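Local coordinates for protein esterase A (Caulobacter crescentus, PDB 5GKV) that probably hydrolyses ester substrates as a serine hydrolase of the beta-lactamase and penicillin-binding protein clan, at residues A[87-92]-A[188-193]. Sequence-based numbering, arbitrary orientation.
Sequences ALLIAR and RTMGTA
Met-190 lies against Leu-89 and Ile-90, and its side chain can be followed atom by atom from helix 190-202 to helix 82-95. At the root, CB of Met-190 sits 3.7 Å from CD1 of Leu-89. The same methyl touches Met-190 CG at 3.8 Å, and SD comes next along it, slightly farther off. The thioether thus runs past one branch of the leucine, whose CD1 also lies 3.7 Å from the carbonyl O of Met-190. With CG beside the backbone N (chi1 -84°) and an extended chain beyond it (chi2 -172°, chi3 168°), the terminal CE is carried on to Ile-90, where it meets CG1 at 3.8 Å. No hydrogen bond joins the segments; all three touching residues are buried, and Ala-178, Phe-182 and Pro-262 also pack on Met-190. At the start of the helix that bears the methionine, Thr-189 is the N-cap, OG1 accepting from Thr-192 N at 3.1 Å, while the carboxylate of Glu-260 is hydrogen-bonded to Thr-189 OG1 through OE2 and to Gly-191 N through OE1. This is buried helix-helix packing in the helical part of the beta-lactamase-type fold, joining helix 82-95 to the capped N-terminus of helix 190-202.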
loop_
_atom_site.group_PDB
_atom_site.type_symbol
_atom_site.label_atom_id
_atom_site.label_comp_id
_atom_site.label_asym_id
_atom_site.label_seq_id
_atom_site.Cartn_x
_atom_site.Cartn_y
_atom_site.Cartn_z
ATOM N N ALA A 87 -6.085 1.362 4.178
ATOM C CA ALA A 87 -7.263 2.091 3.723
ATOM C C ALA A 87 -8.501 1.209 3.769
ATOM O O ALA A 87 -9.570 1.651 4.207
ATOM C CB ALA A 87 -7.037 2.634 2.318
ATOM N N LEU A 88 -8.367 -0.047 3.334
ATOM C CA LEU A 88 -9.486 -0.978 3.392
ATOM C C LEU A 88 -9.959 -1.180 4.828
ATOM O O LEU A 88 -11.163 -1.194 5.093
ATOM C CB LEU A 88 -9.076 -2.314 2.755
ATOM C CG LEU A 88 -10.111 -3.439 2.571
ATOM C CD1 LEU A 88 -9.532 -4.467 1.640
ATOM C CD2 LEU A 88 -10.465 -4.149 3.839
ATOM N N LEU A 89 -9.029 -1.352 5.770
ATOM C CA LEU A 89 -9.430 -1.595 7.155
ATOM C C LEU A 89 -10.217 -0.417 7.716
ATOM O O LEU A 89 -11.222 -0.615 8.412
ATOM C CB LEU A 89 -8.206 -1.894 8.020
ATOM C CG LEU A 89 -7.480 -3.199 7.668
ATOM C CD1 LEU A 89 -6.168 -3.349 8.455
ATOM C CD2 LEU A 89 -8.401 -4.387 7.909
ATOM N N ILE A 90 -9.806 0.816 7.395
ATOM C CA ILE A 90 -10.580 1.983 7.819
ATOM C C ILE A 90 -11.932 2.002 7.115
ATOM O O ILE A 90 -12.971 2.243 7.745
ATOM C CB ILE A 90 -9.800 3.294 7.566
ATOM C CG1 ILE A 90 -8.590 3.418 8.510
ATOM C CG2 ILE A 90 -10.722 4.494 7.715
ATOM C CD1 ILE A 90 -8.948 3.579 9.984
ATOM N N ALA A 91 -11.936 1.763 5.793
ATOM C CA ALA A 91 -13.180 1.775 5.025
ATOM C C ALA A 91 -14.218 0.832 5.624
ATOM O O ALA A 91 -15.423 1.132 5.614
ATOM C CB ALA A 91 -12.911 1.380 3.571
ATOM N N ARG A 92 -13.769 -0.314 6.138
ATOM C CA ARG A 92 -14.678 -1.249 6.805
ATOM C C ARG A 92 -15.287 -0.650 8.076
ATOM O O ARG A 92 -16.495 -0.781 8.308
ATOM C CB ARG A 92 -13.944 -2.555 7.114
ATOM C CG ARG A 92 -13.719 -3.437 5.870
ATOM C CD ARG A 92 -12.998 -4.738 6.226
ATOM N NE ARG A 92 -13.873 -5.784 6.776
ATOM C CZ ARG A 92 -13.695 -6.383 7.952
ATOM N NH1 ARG A 92 -12.680 -6.045 8.730
ATOM N NH2 ARG A 92 -14.538 -7.320 8.359
ATOM N N ARG A 188 -8.560 -3.435 18.461
ATOM C CA ARG A 188 -7.406 -4.232 18.073
ATOM C C ARG A 188 -6.476 -3.411 17.176
ATOM O O ARG A 188 -6.878 -2.414 16.577
ATOM C CB ARG A 188 -7.847 -5.491 17.315
ATOM C CG ARG A 188 -8.823 -6.414 18.056
ATOM C CD ARG A 188 -9.500 -7.401 17.094
ATOM N NE ARG A 188 -10.362 -6.721 16.127
ATOM C CZ ARG A 188 -10.960 -7.329 15.107
ATOM N NH1 ARG A 188 -10.781 -8.628 14.918
ATOM N NH2 ARG A 188 -11.731 -6.641 14.276
ATOM N N THR A 189 -5.228 -3.856 17.070
ATOM C CA THR A 189 -4.353 -3.260 16.065
ATOM C C THR A 189 -4.851 -3.619 14.668
ATOM O O THR A 189 -5.601 -4.580 14.481
ATOM C CB THR A 189 -2.913 -3.746 16.218
ATOM O OG1 THR A 189 -2.843 -5.147 15.907
ATOM C CG2 THR A 189 -2.372 -3.477 17.622
ATOM N N MET A 190 -4.399 -2.854 13.665
ATOM C CA MET A 190 -4.765 -3.195 12.295
ATOM C C MET A 190 -4.308 -4.604 11.934
ATOM O O MET A 190 -5.057 -5.365 11.313
ATOM C CB MET A 190 -4.172 -2.191 11.305
ATOM C CG MET A 190 -5.000 -0.947 11.137
ATOM S SD MET A 190 -4.342 0.049 9.787
ATOM C CE MET A 190 -5.695 1.189 9.597
ATOM N N GLY A 191 -3.075 -4.963 12.295
ATOM C CA GLY A 191 -2.555 -6.257 11.881
ATOM C C GLY A 191 -3.330 -7.398 12.511
ATOM O O GLY A 191 -3.558 -8.429 11.878
ATOM N N THR A 192 -3.768 -7.216 13.758
ATOM C CA THR A 192 -4.529 -8.263 14.439
ATOM C C THR A 192 -5.913 -8.413 13.830
ATOM O O THR A 192 -6.364 -9.531 13.550
ATOM C CB THR A 192 -4.647 -7.956 15.931
ATOM O OG1 THR A 192 -3.343 -7.948 16.515
ATOM C CG2 THR A 192 -5.509 -9.031 16.612
ATOM N N ALA A 193 -6.602 -7.295 13.614
ATOM C CA ALA A 193 -7.913 -7.362 12.984
ATOM C C ALA A 193 -7.815 -7.923 11.572
ATOM O O ALA A 193 -8.646 -8.745 11.169
ATOM C CB ALA A 193 -8.563 -5.985 12.965
#